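Local coordinates for 4-oxalocrotonate tautomerase (Thermus thermophilus, PDB 3ABF), which belongs to the tautomerase superfamily of small beta-alpha-beta proteins and assembles as a hexamer of identical short chains, at residues V3-L8 with R40-E45. Residues are numbered along the deposited sequence; the frame is centred on the assembly and turned at random.
Sequences VLKVTL and RVILYE. With SO4 (sulfate ion), chain G; SO4 (sulfate ion), chain I.
Leu4 and Val6 weave a parallel ladder with strand 40-45. Leu4 N gives to Arg40 O at 2.8 Å, Leu4 O takes Ile42 N, Val6 N gives to Ile42 O, and Val6 O takes Tyr44 N. The last rung, Leu8 N to Tyr44 O, is longer at 3.2 Å.

Lys5 leaves the sheet on the face of Val3, Ile42 and Tyr44. Held anti to the backbone N (chi1 -173°), Lys5 CG lies 4.0 Å from Ile42 O and beside Tyr44 CB; Lys5 CD then passes 3.4 Å from O4 of the chain I sulfate. The chain bends at chi3 (80°), and Lys5 CE, 3.3 Å from O3 of the chain G sulfate, brings NZ within bonding reach of both anions: O1 and O3 of that sulfate and, 2.7 Å from NZ, O4 of the chain I sulfate. A methylene stem can run past Tyr44 and Ile42 O while the ammonium reaches the anions. Lys5 of other subunits also binds these sulfates, which probably come from the crystallisation liquor.

Beside it, Thr7 OG1 meets the edge of the Tyr44 ring near its plane, 3.4 Å from CD1, which Thr7 CG2 also touches. Threonine thus offers hydroxyl and methyl to a residue that also packs on Tyr44 of the third subunit. On the other face Leu4, Val6, Val41 and Leu43 make a mainly aliphatic layer, with Val6 CB 3.8 Å from Leu43 CD2. Glu45, at its end, is salt-bridged to Lys17 and hydrogen-bonded to Gln50 of the third subunit.

Helix 14-31 covers this face, with Leu4 on Ala28 and Val6 on Leu24, completing a beta-alpha-beta unit. Strand 2-9 pairs antiparallel with the second subunit, and Arg40 and Val41 with the third, so the sheet runs on across both interfaces.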
ATOM      1  N   VAL A   3       7.545   0.820  10.190  1.00 19.83           N
ATOM      2  CA  VAL A   3       7.924   0.430   8.834  1.00 19.10           C
ATOM      3  C   VAL A   3       7.995   1.668   7.958  1.00 21.42           C
ATOM      4  O   VAL A   3       7.050   2.457   7.892  1.00 21.46           O
ATOM      5  CB  VAL A   3       6.915  -0.565   8.196  1.00 26.11           C
ATOM      6  CG1 VAL A   3       7.391  -0.962   6.788  1.00 22.62           C
ATOM      7  CG2 VAL A   3       6.767  -1.795   9.062  1.00 22.17           C
ATOM      8  N   LEU A   4       9.132   1.841   7.300  1.00 17.22           N
ATOM      9  CA  LEU A   4       9.333   2.965   6.410  1.00 16.93           C
ATOM     10  C   LEU A   4       9.380   2.399   4.997  1.00 22.50           C
ATOM     11  O   LEU A   4      10.280   1.624   4.672  1.00 23.39           O
ATOM     12  CB  LEU A   4      10.664   3.654   6.715  1.00 22.46           C
ATOM     13  CG  LEU A   4      10.904   4.044   8.179  1.00 28.79           C
ATOM     14  CD1 LEU A   4      12.295   4.642   8.324  1.00 37.24           C
ATOM     15  CD2 LEU A   4       9.850   5.030   8.627  1.00 34.64           C
ATOM     16  N   LYS A   5       8.410   2.772   4.168  1.00 19.27           N
ATOM     17  CA  LYS A   5       8.392   2.299   2.791  1.00 19.07           C
ATOM     18  C   LYS A   5       8.808   3.467   1.930  1.00 18.79           C
ATOM     19  O   LYS A   5       8.218   4.542   2.007  1.00 20.56           O
ATOM     20  CB  LYS A   5       6.991   1.813   2.365  1.00 16.70           C
ATOM     21  CG  LYS A   5       7.040   1.160   0.998  1.00 21.88           C
ATOM     22  CD  LYS A   5       5.754   0.446   0.593  1.00 27.27           C
ATOM     23  CE  LYS A   5       4.723   1.423   0.085  1.00 34.12           C
ATOM     24  NZ  LYS A   5       3.616   0.706  -0.613  1.00 41.03           N
ATOM     25  N   VAL A   6       9.848   3.269   1.131  1.00 16.65           N
ATOM     26  CA  VAL A   6      10.340   4.324   0.259  1.00 15.19           C
ATOM     27  C   VAL A   6       9.981   3.996  -1.178  1.00 19.47           C
ATOM     28  O   VAL A   6      10.390   2.962  -1.699  1.00 21.49           O
ATOM     29  CB  VAL A   6      11.880   4.449   0.333  1.00 19.58           C
ATOM     30  CG1 VAL A   6      12.353   5.648  -0.500  1.00 15.00           C
ATOM     31  CG2 VAL A   6      12.329   4.560   1.797  1.00 26.40           C
ATOM     32  N   THR A   7       9.212   4.864  -1.820  1.00 16.36           N
ATOM     33  CA  THR A   7       8.861   4.629  -3.210  1.00 19.48           C
ATOM     34  C   THR A   7       9.776   5.520  -4.034  1.00 15.71           C
ATOM     35  O   THR A   7       9.807   6.733  -3.843  1.00 21.59           O
ATOM     36  CB  THR A   7       7.387   4.962  -3.475  1.00 15.49           C
ATOM     37  OG1 THR A   7       6.565   4.130  -2.646  1.00 19.86           O
ATOM     38  CG2 THR A   7       7.028   4.701  -4.929  1.00 24.68           C
ATOM     39  N   LEU A   8      10.555   4.902  -4.922  1.00 15.40           N
ATOM     40  CA  LEU A   8      11.489   5.634  -5.774  1.00 20.28           C
ATOM     41  C   LEU A   8      11.754   4.852  -7.050  1.00 21.16           C
ATOM     42  O   LEU A   8      11.462   3.663  -7.123  1.00 17.96           O
ATOM     43  CB  LEU A   8      12.817   5.862  -5.042  1.00 20.29           C
ATOM     44  CG  LEU A   8      13.710   4.639  -4.784  1.00 21.83           C
ATOM     45  CD1 LEU A   8      14.992   5.103  -4.121  1.00 25.11           C
ATOM     46  CD2 LEU A   8      13.005   3.613  -3.900  1.00 31.09           C
ATOM     47  N   ARG A  40      11.985  -1.172  10.242  1.00 23.58           N
ATOM     48  CA  ARG A  40      12.099  -1.908   8.987  1.00 21.28           C
ATOM     49  C   ARG A  40      11.993  -0.930   7.835  1.00 21.28           C
ATOM     50  O   ARG A  40      11.170  -0.017   7.857  1.00 20.82           O
ATOM     51  CB  ARG A  40      10.974  -2.940   8.852  1.00 21.11           C
ATOM     52  CG  ARG A  40      10.772  -3.848  10.065  1.00 29.96           C
ATOM     53  CD  ARG A  40      11.959  -4.746  10.323  1.00 39.54           C
ATOM     54  NE  ARG A  40      12.121  -5.751   9.277  1.00 53.98           N
ATOM     55  CZ  ARG A  40      12.291  -7.051   9.508  1.00 54.34           C
ATOM     56  NH1 ARG A  40      12.319  -7.509  10.754  1.00 52.97           N
ATOM     57  NH2 ARG A  40      12.440  -7.895   8.497  1.00 39.71           N
ATOM     58  N   VAL A  41      12.832  -1.111   6.827  1.00 17.40           N
ATOM     59  CA  VAL A  41      12.774  -0.248   5.665  1.00 17.44           C
ATOM     60  C   VAL A  41      12.552  -1.113   4.439  1.00 22.43           C
ATOM     61  O   VAL A  41      13.195  -2.150   4.261  1.00 21.01           O
ATOM     62  CB  VAL A  41      14.063   0.570   5.479  1.00 26.00           C
ATOM     63  CG1 VAL A  41      13.926   1.460   4.246  1.00 25.80           C
ATOM     64  CG2 VAL A  41      14.306   1.444   6.714  1.00 23.26           C
ATOM     65  N   ILE A  42      11.612  -0.694   3.607  1.00 17.37           N
ATOM     66  CA  ILE A  42      11.322  -1.422   2.386  1.00 20.38           C
ATOM     67  C   ILE A  42      11.507  -0.444   1.245  1.00 21.64           C
ATOM     68  O   ILE A  42      10.976   0.680   1.279  1.00 17.82           O
ATOM     69  CB  ILE A  42       9.866  -1.943   2.361  1.00 20.68           C
ATOM     70  CG1 ILE A  42       9.666  -2.990   3.457  1.00 24.49           C
ATOM     71  CG2 ILE A  42       9.554  -2.538   0.980  1.00 21.65           C
ATOM     72  CD1 ILE A  42       8.217  -3.472   3.595  1.00 28.70           C
ATOM     73  N   LEU A  43      12.266  -0.862   0.240  1.00 12.31           N
ATOM     74  CA  LEU A  43      12.479  -0.021  -0.911  1.00 19.36           C
ATOM     75  C   LEU A  43      11.565  -0.545  -2.001  1.00 24.08           C
ATOM     76  O   LEU A  43      11.750  -1.653  -2.516  1.00 19.45           O
ATOM     77  CB  LEU A  43      13.950  -0.065  -1.363  1.00 16.57           C
ATOM     78  CG  LEU A  43      14.974   0.370  -0.302  1.00 25.63           C
ATOM     79  CD1 LEU A  43      16.372   0.405  -0.902  1.00 25.90           C
ATOM     80  CD2 LEU A  43      14.618   1.755   0.215  1.00 24.06           C
ATOM     81  N   TYR A  44      10.543   0.239  -2.303  1.00 19.46           N
ATOM     82  CA  TYR A  44       9.589  -0.107  -3.348  1.00 15.72           C
ATOM     83  C   TYR A  44      10.088   0.629  -4.585  1.00 17.46           C
ATOM     84  O   TYR A  44       9.786   1.794  -4.776  1.00 18.29           O
ATOM     85  CB  TYR A  44       8.201   0.398  -2.974  1.00 16.72           C
ATOM     86  CG  TYR A  44       7.167   0.238  -4.067  1.00 22.61           C
ATOM     87  CD1 TYR A  44       6.077   1.108  -4.146  1.00 24.46           C
ATOM     88  CD2 TYR A  44       7.291  -0.751  -5.040  1.00 27.24           C
ATOM     89  CE1 TYR A  44       5.145   1.001  -5.166  1.00 34.62           C
ATOM     90  CE2 TYR A  44       6.352  -0.860  -6.079  1.00 32.71           C
ATOM     91  CZ  TYR A  44       5.288   0.020  -6.130  1.00 34.11           C
ATOM     92  OH  TYR A  44       4.358  -0.059  -7.148  1.00 38.07           O
ATOM     93  N   GLU A  45      10.869  -0.063  -5.408  1.00 16.23           N
ATOM     94  CA  GLU A  45      11.438   0.533  -6.605  1.00 16.68           C
ATOM     95  C   GLU A  45      10.494   0.348  -7.782  1.00 19.61           C
ATOM     96  O   GLU A  45      10.114  -0.783  -8.133  1.00 18.99           O
ATOM     97  CB  GLU A  45      12.798  -0.110  -6.906  1.00 20.44           C
ATOM     98  CG  GLU A  45      13.843   0.137  -5.822  1.00 18.57           C
ATOM     99  CD  GLU A  45      15.157  -0.568  -6.109  1.00 27.89           C
ATOM    100  OE1 GLU A  45      15.302  -1.760  -5.755  1.00 25.07           O
ATOM    101  OE2 GLU A  45      16.042   0.070  -6.711  1.00 32.28           O
TER
HETATM  102  S   SO4 G  71       0.957   3.005  -1.132  1.00 46.57           S
HETATM  103  O1  SO4 G  71       1.272   1.768  -1.865  1.00 55.02           O
HETATM  104  O2  SO4 G  71      -0.438   2.982  -0.661  1.00 54.03           O
HETATM  105  O3  SO4 G  71       1.862   3.114   0.024  1.00 54.60           O
HETATM  106  O4  SO4 G  71       1.161   4.161  -2.020  1.00 58.31           O
HETATM  107  S   SO4 I  72       2.007  -1.366   2.160  1.00 43.13           S
HETATM  108  O1  SO4 I  72       1.881  -2.726   2.685  1.00 45.50           O
HETATM  109  O2  SO4 I  72       0.685  -0.884   1.735  1.00 53.32           O
HETATM  110  O3  SO4 I  72       2.529  -0.470   3.199  1.00 50.39           O
HETATM  111  O4  SO4 I  72       2.932  -1.384   1.013  1.00 54.77           O